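Local coordinates for succinate-semialdehyde dehydrogenase (NAD(P)(+)) (PDB 3RH9), which probably oxidises succinate semialdehyde to succinate with NAD(P)+ as hydride acceptor, at residues A41-M46 with E185-M190; S125-H130 with L172-P177; N277-K282 with E312-M317; R343-A348 with T373-V378. One frame throughout, in Å; residues are numbered along the deposited sequence.

In the fold
Contacts 1 and 2 come first along the chain, the segments of contact 2 lying between those of contact 1; their centres stand 31 Å apart. Each attaches a peripheral element to a helix of the six-stranded sheet: contact 1 sets the two-stranded sheet 28-32/39-44 against helix 188-197, contact 2 sets the loop after helix 103-123 against helix 162-174. Contacts 3 and 4 follow, joining helices and a strand of the seven-stranded sheet. Their centres are 17 Å apart, and they touch, V314 CG2 lying 4.0 Å from V374 CG2. Contacts 2 and 4, 48 Å apart between centres, lie on opposite sides of the chain's centre. All four are structural packing away from E256, the predicted active-site residue.

Contact 1. Residues A41-M46 with E185-M190; sequences AKVPSM and ETPLTM
L188 turns its CG anti to its own carbonyl carbon (chi1 -46°), and chi2, 169°, then fixes its two methyls; V43 holds CG1 anti to the backbone N (chi1 -168°), which sets V43 CG2 beside that N. These settings leave L188 CD2 and V43 CG2 4.1 Å apart. L188 CD2 comes closer still to A41, whose CB is 3.7 Å away, and L188 CD1 lies 4.1 Å from the same A41 CB. Both branches of the leucine fork therefore touch the alanine methyl, while one also bridges to the valine. A41 and V43 can share this partner because they are two residues apart on strand 39-44 and present the same face; K42, between them, points away. That strand pairs antiparallel with 28-32 in a two-stranded sheet, and the contact lays the sheet's inward face on the start of helix 188-197, the helix that follows the parallel strand 178-181. P187, just ahead of L188, extends the apolar patch: its ring atom CG is 4.2 Å from V43 CG2, and the ring also rests on F29 and V31 of the partner strand. All four touching residues are buried, and no hydrogen bond links the segments. The polar grip on the helix start comes from helix 88-99, where E98 accepts from the backbone N of L188 and pairs with the T189 hydroxyl.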
# COMPACT_ATOMS: atom_id res chain seq x y z
N ALA A 41 -14.42 -34.34 8.12
CA ALA A 41 -15.04 -33.41 9.04
C ALA A 41 -16.18 -32.67 8.37
O ALA A 41 -16.17 -32.47 7.15
CB ALA A 41 -14.01 -32.43 9.57
N LYS A 42 -17.15 -32.26 9.17
CA LYS A 42 -18.22 -31.39 8.70
C LYS A 42 -18.25 -30.09 9.51
O LYS A 42 -18.64 -30.07 10.68
CB LYS A 42 -19.56 -32.11 8.78
CG LYS A 42 -19.72 -33.26 7.81
CD LYS A 42 -21.05 -33.99 8.03
CE LYS A 42 -21.79 -34.31 6.73
NZ LYS A 42 -21.13 -35.34 5.89
N VAL A 43 -17.84 -29.00 8.87
CA VAL A 43 -17.73 -27.71 9.52
C VAL A 43 -18.93 -26.81 9.24
O VAL A 43 -19.44 -26.76 8.13
CB VAL A 43 -16.45 -26.98 9.05
CG1 VAL A 43 -16.17 -25.77 9.93
CG2 VAL A 43 -15.27 -27.92 9.07
N PRO A 44 -19.38 -26.08 10.27
CA PRO A 44 -20.47 -25.11 10.19
C PRO A 44 -20.23 -24.02 9.15
O PRO A 44 -19.17 -23.40 9.10
CB PRO A 44 -20.48 -24.47 11.57
CG PRO A 44 -19.92 -25.53 12.47
CD PRO A 44 -18.91 -26.28 11.65
N SER A 45 -21.25 -23.79 8.32
CA SER A 45 -21.21 -22.79 7.28
C SER A 45 -21.83 -21.50 7.82
O SER A 45 -23.03 -21.24 7.66
CB SER A 45 -21.97 -23.30 6.06
OG SER A 45 -21.69 -22.53 4.90
N MSE A 46 -21.00 -20.69 8.46
CA MSE A 46 -21.47 -19.51 9.19
C MSE A 46 -22.06 -18.43 8.29
O MSE A 46 -21.55 -18.16 7.20
CB MSE A 46 -20.36 -18.94 10.08
CG MSE A 46 -19.81 -19.99 11.04
SE MSE A 46 -18.09 -19.56 11.90
CE MSE A 46 -17.25 -21.30 11.54
N GLU A 185 -11.03 -25.72 2.26
CA GLU A 185 -10.28 -26.95 2.05
C GLU A 185 -9.42 -27.30 3.26
O GLU A 185 -9.06 -28.46 3.47
CB GLU A 185 -9.37 -26.84 0.82
CG GLU A 185 -10.09 -26.75 -0.53
CD GLU A 185 -10.52 -25.32 -0.91
OE1 GLU A 185 -10.19 -24.36 -0.16
OE2 GLU A 185 -11.17 -25.17 -1.97
N THR A 186 -9.09 -26.28 4.06
CA THR A 186 -8.21 -26.48 5.21
C THR A 186 -8.59 -25.66 6.44
O THR A 186 -7.78 -24.87 6.93
CB THR A 186 -6.74 -26.20 4.85
OG1 THR A 186 -6.67 -24.98 4.09
CG2 THR A 186 -6.16 -27.36 4.02
N PRO A 187 -9.80 -25.86 6.96
CA PRO A 187 -10.26 -25.12 8.13
C PRO A 187 -9.76 -25.74 9.45
O PRO A 187 -9.71 -25.05 10.46
CB PRO A 187 -11.78 -25.27 8.07
CG PRO A 187 -12.06 -26.24 6.96
CD PRO A 187 -10.79 -26.86 6.54
N LEU A 188 -9.40 -27.01 9.43
CA LEU A 188 -9.15 -27.73 10.67
C LEU A 188 -7.84 -27.32 11.32
O LEU A 188 -7.70 -27.38 12.54
CB LEU A 188 -9.19 -29.25 10.45
CG LEU A 188 -10.36 -29.79 9.63
CD1 LEU A 188 -10.11 -31.24 9.29
CD2 LEU A 188 -11.70 -29.59 10.35
N THR A 189 -6.88 -26.92 10.51
CA THR A 189 -5.61 -26.50 11.06
C THR A 189 -5.92 -25.21 11.79
O THR A 189 -5.38 -24.94 12.86
CB THR A 189 -4.54 -26.30 9.97
OG1 THR A 189 -4.21 -27.57 9.43
CG2 THR A 189 -3.29 -25.71 10.55
N MSE A 190 -6.83 -24.43 11.21
CA MSE A 190 -7.19 -23.15 11.79
C MSE A 190 -7.90 -23.37 13.12
O MSE A 190 -7.60 -22.71 14.12
CB MSE A 190 -8.07 -22.35 10.83
CG MSE A 190 -8.12 -20.87 11.18
SE MSE A 190 -6.30 -20.13 11.16
CE MSE A 190 -6.48 -18.80 12.54

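Contact 2. Residues S125-H130 with L172-P177; sequences SALDSH and LAAGCP
L127 is the single residue by which 125-130 reaches A173 and A174 of 172-177, and its side chain can be followed outward. CB leaves the backbone toward the helix end but is still 5.1 Å from the oxygen A173 O. At CG the chain turns beside the backbone N and anti to the carbonyl carbon (chi1 -63°), and the two branches then part company. L127 CD2 stays about 6.0 Å from A174 CB, whereas CD1 completes the contact. It lies over the face of the peptide joining A173 to A174, with L127 CD1 3.6 Å from A173 O and 3.9 Å from A173 C. At the A174 end of that peptide, L127 CD1 is 4.0 Å from A174 CA; the alanine methyls are more distant, A173 CB at 4.4 Å from the same CD1.

The peptide belongs to the last turn of helix 162-174, which ends in a Schellman motif: G175 takes positive phi (84°), and its N bonds back to L172 O. Helix 162-174 is the crossover between parallel strands 151-154 and 178-181, a beta-alpha-beta unit. F472 and V475 also touch L127, and V475 reaches A174 too.

A methyl over a peptide face makes no hydrogen bond; the polar demand of A173 O is met by R73 NH1.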
# COMPACT_ATOMS: atom_id res chain seq x y z
N SER A 125 9.42 -3.71 19.29
CA SER A 125 9.82 -2.37 19.71
C SER A 125 9.95 -1.42 18.54
O SER A 125 9.97 -0.20 18.70
CB SER A 125 11.12 -2.39 20.53
OG SER A 125 10.81 -2.49 21.91
N ALA A 126 10.02 -2.01 17.34
CA ALA A 126 10.11 -1.25 16.11
C ALA A 126 8.94 -0.28 15.91
O ALA A 126 9.08 0.72 15.22
CB ALA A 126 10.22 -2.20 14.94
N LEU A 127 7.79 -0.56 16.53
CA LEU A 127 6.58 0.25 16.36
C LEU A 127 6.45 1.36 17.40
O LEU A 127 5.40 2.01 17.51
CB LEU A 127 5.33 -0.63 16.37
CG LEU A 127 5.25 -1.64 15.23
CD1 LEU A 127 4.15 -2.67 15.44
CD2 LEU A 127 5.09 -0.92 13.90
N ASP A 128 7.51 1.57 18.17
CA ASP A 128 7.52 2.64 19.17
C ASP A 128 7.40 3.99 18.49
O ASP A 128 8.06 4.23 17.48
CB ASP A 128 8.81 2.59 20.00
CG ASP A 128 8.81 1.48 21.04
OD1 ASP A 128 7.74 0.85 21.24
OD2 ASP A 128 9.87 1.25 21.66
N SER A 129 6.59 4.88 19.04
CA SER A 129 6.56 6.24 18.50
C SER A 129 7.96 6.87 18.62
O SER A 129 8.77 6.48 19.45
CB SER A 129 5.51 7.08 19.21
OG SER A 129 5.89 7.34 20.54
N HIS A 130 8.23 7.85 17.77
CA HIS A 130 9.53 8.51 17.82
C HIS A 130 9.44 9.99 17.47
O HIS A 130 8.63 10.42 16.63
CB HIS A 130 10.52 7.79 16.91
CG HIS A 130 10.26 7.98 15.45
ND1 HIS A 130 11.03 8.81 14.65
CD2 HIS A 130 9.33 7.43 14.62
CE1 HIS A 130 10.58 8.77 13.41
NE2 HIS A 130 9.54 7.94 13.36
N LEU A 172 -0.95 -8.64 15.77
CA LEU A 172 -0.90 -8.55 17.23
C LEU A 172 0.16 -7.54 17.65
O LEU A 172 -0.10 -6.67 18.47
CB LEU A 172 -0.67 -9.91 17.90
CG LEU A 172 -1.75 -10.98 17.74
CD1 LEU A 172 -1.20 -12.35 18.04
CD2 LEU A 172 -2.98 -10.71 18.59
N ALA A 173 1.35 -7.65 17.10
CA ALA A 173 2.39 -6.69 17.44
C ALA A 173 1.86 -5.26 17.31
O ALA A 173 2.31 -4.37 18.03
CB ALA A 173 3.64 -6.89 16.56
N ALA A 174 0.90 -5.07 16.41
CA ALA A 174 0.32 -3.76 16.11
C ALA A 174 -0.85 -3.38 17.05
O ALA A 174 -1.24 -2.21 17.14
CB ALA A 174 -0.15 -3.72 14.67
N GLY A 175 -1.39 -4.38 17.74
CA GLY A 175 -2.55 -4.16 18.57
C GLY A 175 -3.84 -4.23 17.77
O GLY A 175 -4.85 -3.66 18.17
N CYS A 176 -3.80 -4.93 16.63
CA CYS A 176 -4.97 -5.03 15.75
C CYS A 176 -5.79 -6.27 16.03
O CYS A 176 -5.32 -7.37 15.78
CB CYS A 176 -4.55 -5.03 14.28
SG CYS A 176 -4.20 -3.38 13.67
N PRO A 177 -7.01 -6.09 16.54
CA PRO A 177 -7.92 -7.24 16.63
C PRO A 177 -8.22 -7.74 15.22
O PRO A 177 -8.29 -6.95 14.28
CB PRO A 177 -9.18 -6.64 17.28
CG PRO A 177 -8.74 -5.35 17.91
CD PRO A 177 -7.63 -4.85 17.04

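Contact 3. Residues N277-K282 with E312-M317; sequences NLIANK and ERVNKM
I279 carries the whole contact from the side of 277-282, meeting R313, V314 and M317; L278, just before it, packs on F306 and L310, earlier turns of helix 303-316. CG1 and CD1 of I279 both lie along R313, CD1 also meets V314, and CG2 meets M317. CG1 stands anti to the carbonyl carbon (chi1 -60°), against the aliphatic part of the arginine: I279 CG1 is 3.9 Å from R313 CD and 4.0 Å from R313 CB. A further turn at the next bond (chi2 -74°) keeps CD1 within reach of the arginine, with I279 CD1 4.1 Å from R313 CB, and brings the isoleucine across V314 at about a right angle, with I279 CD1 3.8 Å from V314 CG2. The branch CG2 departs in another direction and meets selenomethionine M317, I279 CG2 being 4.0 Å from M317 SE. This is helix-to-helix packing, with M317 following directly after the second helix, within the alpha/beta architecture of the seven-stranded sheet: helix 271-283 connects the parallel neighbours 262-265 and 295-299, and helix 303-316 follows the second of them. I279 and R313 supply the nearest pair of CA atoms, 7.6 Å apart. At the far end of the first helix, F283 touches both V314 and M317. R313 runs extended from CG to NE, so its hydrocarbon flanks the isoleucine while the guanidinium travels on to salt bridges with D276 and E272 of the first helix, tying the two helices by charge beside the apolar patch.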
# COMPACT_ATOMS: atom_id res chain seq x y z
N ASN A 277 19.02 -27.88 -4.78
CA ASN A 277 18.13 -26.79 -4.44
C ASN A 277 16.79 -26.87 -5.17
O ASN A 277 15.73 -26.62 -4.59
CB ASN A 277 18.81 -25.46 -4.71
CG ASN A 277 19.60 -24.98 -3.52
OD1 ASN A 277 19.04 -24.46 -2.56
ND2 ASN A 277 20.92 -25.14 -3.59
N LEU A 278 16.85 -27.23 -6.44
CA LEU A 278 15.65 -27.27 -7.26
C LEU A 278 14.67 -28.27 -6.68
O LEU A 278 13.49 -27.94 -6.49
CB LEU A 278 15.99 -27.63 -8.70
CG LEU A 278 15.20 -26.91 -9.78
CD1 LEU A 278 15.27 -27.67 -11.10
CD2 LEU A 278 13.75 -26.67 -9.36
N ILE A 279 15.14 -29.48 -6.38
CA ILE A 279 14.28 -30.52 -5.82
C ILE A 279 13.68 -30.13 -4.48
O ILE A 279 12.54 -30.50 -4.19
CB ILE A 279 15.01 -31.86 -5.67
CG1 ILE A 279 15.51 -32.36 -7.02
CG2 ILE A 279 14.10 -32.88 -5.06
CD1 ILE A 279 14.44 -32.89 -7.92
N ALA A 280 14.40 -29.37 -3.66
CA ALA A 280 13.85 -28.95 -2.37
C ALA A 280 12.81 -27.82 -2.51
O ALA A 280 11.83 -27.77 -1.77
CB ALA A 280 14.98 -28.54 -1.42
N ASN A 281 13.04 -26.93 -3.46
CA ASN A 281 12.15 -25.81 -3.68
C ASN A 281 10.86 -26.25 -4.37
O ASN A 281 9.74 -25.93 -3.94
CB ASN A 281 12.89 -24.74 -4.50
CG ASN A 281 11.96 -23.73 -5.16
OD1 ASN A 281 12.04 -22.53 -4.88
ND2 ASN A 281 11.12 -24.19 -6.06
N LYS A 282 11.02 -27.02 -5.44
CA LYS A 282 9.92 -27.39 -6.32
C LYS A 282 8.85 -28.29 -5.70
O LYS A 282 7.68 -28.19 -6.05
CB LYS A 282 10.45 -28.05 -7.59
CG LYS A 282 9.35 -28.48 -8.54
CD LYS A 282 8.49 -27.30 -8.98
CE LYS A 282 7.18 -27.77 -9.57
NZ LYS A 282 6.56 -26.80 -10.52
N GLU A 312 17.57 -38.19 -12.04
CA GLU A 312 18.22 -39.05 -11.05
C GLU A 312 17.62 -38.92 -9.65
O GLU A 312 17.44 -39.92 -8.95
CB GLU A 312 19.70 -38.72 -10.99
CG GLU A 312 20.48 -39.60 -10.06
CD GLU A 312 21.94 -39.23 -10.01
OE1 GLU A 312 22.29 -38.27 -9.29
OE2 GLU A 312 22.74 -39.91 -10.71
N ARG A 313 17.32 -37.70 -9.23
CA ARG A 313 16.78 -37.44 -7.89
C ARG A 313 15.29 -37.67 -7.84
O ARG A 313 14.76 -38.16 -6.85
CB ARG A 313 17.09 -36.01 -7.46
CG ARG A 313 18.56 -35.75 -7.38
CD ARG A 313 18.87 -34.28 -7.35
NE ARG A 313 20.19 -34.04 -7.92
CZ ARG A 313 21.32 -34.13 -7.24
NH1 ARG A 313 21.30 -34.46 -5.95
NH2 ARG A 313 22.48 -33.88 -7.84
N VAL A 314 14.61 -37.29 -8.92
CA VAL A 314 13.18 -37.46 -9.00
C VAL A 314 12.76 -38.93 -8.92
O VAL A 314 11.76 -39.27 -8.27
CB VAL A 314 12.60 -36.83 -10.29
CG1 VAL A 314 11.22 -37.41 -10.60
CG2 VAL A 314 12.52 -35.33 -10.13
N ASN A 315 13.52 -39.81 -9.57
CA ASN A 315 13.11 -41.21 -9.63
C ASN A 315 13.21 -41.92 -8.28
O ASN A 315 12.48 -42.87 -8.02
CB ASN A 315 13.85 -41.95 -10.74
CG ASN A 315 13.36 -41.54 -12.12
OD1 ASN A 315 12.14 -41.35 -12.33
ND2 ASN A 315 14.28 -41.37 -13.07
N LYS A 316 14.08 -41.43 -7.42
CA LYS A 316 14.18 -41.97 -6.07
C LYS A 316 13.01 -41.52 -5.20
O LYS A 316 12.71 -42.14 -4.20
CB LYS A 316 15.51 -41.59 -5.42
CG LYS A 316 16.71 -41.91 -6.29
CD LYS A 316 17.99 -41.26 -5.78
CE LYS A 316 19.22 -41.92 -6.41
NZ LYS A 316 20.50 -41.50 -5.77
N MSE A 317 12.34 -40.44 -5.57
CA MSE A 317 11.25 -39.93 -4.75
C MSE A 317 10.02 -40.83 -4.73
O MSE A 317 9.84 -41.68 -5.60
CB MSE A 317 10.85 -38.53 -5.18
CG MSE A 317 11.98 -37.53 -5.07
SE MSE A 317 11.40 -35.76 -5.66
CE MSE A 317 9.97 -35.47 -4.36

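Contact 4. Residues R343-A348 with T373-V378; sequences RHLQDA and TVVQGV
L345 drives its CD1 methyl between two side chains of strand 373-376, lying 3.6 Å from V375 CG1 and 3.9 Å from T373 CG2. The setting is an alpha/beta layer: helix 335-350 packs on the seven-stranded sheet near its edge, where 373-376 runs between antiparallel 354-357 and parallel 393-399. The short axes of helix 343-348 and strand 373-376 approach to 10.1 Å and are inclined by 29°, so the helix travels roughly along the strand and can meet T373 and V375, two residues apart on one face. V374, between them, points away from this helix, toward the face on which V314 of helix 303-316 packs; the strand is thus sandwiched between helices on both sides.

The leucine reaches the strand because its CG is anti to the backbone N (chi1 -170°), throwing the branch off the helix. It meets the T373 methyl tip to tip but passes V375 at a slant. One turn on, A348 adds a looser contact, with its CB 4.4 Å from V375 CG2; the valine thus uses CG1 for the leucine and CG2 for the alanine. All four residues are buried, and no hydrogen bond crosses between the segments, so the fit rests on apolar surfaces. L393 of the neighbouring strand widens that surface by touching both L345 and T373. T373 divides its labour: with CG2 given to L345, OG1 stands anti to the carbonyl carbon and hydrogen-bonds to P371 O.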
# COMPACT_ATOMS: atom_id res chain seq x y z
N ARG A 343 -3.15 -31.16 -17.54
CA ARG A 343 -3.31 -30.41 -18.77
C ARG A 343 -2.03 -29.70 -19.25
O ARG A 343 -1.77 -29.61 -20.45
CB ARG A 343 -4.47 -29.42 -18.63
CG ARG A 343 -4.54 -28.45 -19.76
CD ARG A 343 -5.72 -27.53 -19.67
NE ARG A 343 -5.66 -26.57 -18.58
CZ ARG A 343 -4.88 -25.49 -18.55
NH1 ARG A 343 -4.04 -25.23 -19.54
NH2 ARG A 343 -4.93 -24.66 -17.51
N HIS A 344 -1.23 -29.21 -18.30
CA HIS A 344 0.08 -28.61 -18.59
C HIS A 344 1.06 -29.66 -19.01
O HIS A 344 1.97 -29.39 -19.77
CB HIS A 344 0.66 -27.89 -17.37
CG HIS A 344 0.02 -26.57 -17.09
ND1 HIS A 344 0.61 -25.62 -16.29
CD2 HIS A 344 -1.16 -26.05 -17.49
CE1 HIS A 344 -0.18 -24.56 -16.22
NE2 HIS A 344 -1.26 -24.80 -16.93
N LEU A 345 0.91 -30.87 -18.48
CA LEU A 345 1.78 -31.93 -18.93
C LEU A 345 1.43 -32.30 -20.39
O LEU A 345 2.27 -32.27 -21.28
CB LEU A 345 1.69 -33.14 -18.01
CG LEU A 345 2.75 -34.19 -18.29
CD1 LEU A 345 4.14 -33.59 -18.25
CD2 LEU A 345 2.62 -35.34 -17.31
N GLN A 346 0.17 -32.61 -20.63
CA GLN A 346 -0.29 -32.87 -21.97
C GLN A 346 0.13 -31.79 -22.97
O GLN A 346 0.59 -32.09 -24.08
CB GLN A 346 -1.81 -33.02 -21.97
CG GLN A 346 -2.32 -33.73 -23.20
CD GLN A 346 -1.76 -35.14 -23.31
OE1 GLN A 346 -2.07 -36.02 -22.49
NE2 GLN A 346 -0.92 -35.35 -24.32
N ASP A 347 -0.06 -30.53 -22.58
CA ASP A 347 0.17 -29.42 -23.49
C ASP A 347 1.63 -29.37 -23.88
O ASP A 347 1.96 -29.15 -25.04
CB ASP A 347 -0.24 -28.11 -22.85
CG ASP A 347 0.10 -26.92 -23.71
OD1 ASP A 347 -0.59 -26.70 -24.73
OD2 ASP A 347 1.03 -26.18 -23.34
N ALA A 348 2.51 -29.58 -22.90
CA ALA A 348 3.93 -29.57 -23.15
C ALA A 348 4.34 -30.64 -24.16
O ALA A 348 5.13 -30.39 -25.08
CB ALA A 348 4.69 -29.74 -21.85
N THR A 373 7.53 -35.12 -12.06
CA THR A 373 7.73 -35.21 -13.50
C THR A 373 8.67 -34.13 -14.00
O THR A 373 8.73 -33.04 -13.45
CB THR A 373 6.41 -35.02 -14.24
OG1 THR A 373 5.45 -35.98 -13.77
CG2 THR A 373 6.61 -35.22 -15.72
N VAL A 374 9.40 -34.45 -15.07
CA VAL A 374 10.37 -33.52 -15.64
C VAL A 374 10.30 -33.47 -17.16
O VAL A 374 10.58 -34.47 -17.84
CB VAL A 374 11.80 -33.94 -15.26
CG1 VAL A 374 12.78 -33.17 -16.09
CG2 VAL A 374 12.06 -33.73 -13.77
N VAL A 375 9.94 -32.33 -17.72
CA VAL A 375 9.92 -32.23 -19.17
C VAL A 375 10.97 -31.27 -19.68
O VAL A 375 11.24 -30.24 -19.06
CB VAL A 375 8.53 -31.84 -19.73
CG1 VAL A 375 7.52 -32.90 -19.39
CG2 VAL A 375 8.09 -30.47 -19.22
N GLN A 376 11.55 -31.60 -20.83
CA GLN A 376 12.53 -30.73 -21.45
C GLN A 376 12.03 -30.25 -22.81
O GLN A 376 11.21 -30.90 -23.45
CB GLN A 376 13.87 -31.45 -21.58
CG GLN A 376 15.03 -30.48 -21.68
CD GLN A 376 16.39 -31.10 -21.37
OE1 GLN A 376 16.49 -32.26 -20.94
NE2 GLN A 376 17.45 -30.32 -21.58
N GLY A 377 12.51 -29.09 -23.23
CA GLY A 377 12.13 -28.54 -24.51
C GLY A 377 10.97 -27.57 -24.46
O GLY A 377 10.18 -27.48 -25.41
N VAL A 378 10.85 -26.84 -23.35
CA VAL A 378 9.69 -25.98 -23.13
C VAL A 378 9.93 -24.54 -23.55
O VAL A 378 10.97 -23.97 -23.22
CB VAL A 378 9.32 -25.99 -21.65
CG1 VAL A 378 8.42 -24.79 -21.33
CG2 VAL A 378 8.65 -27.30 -21.30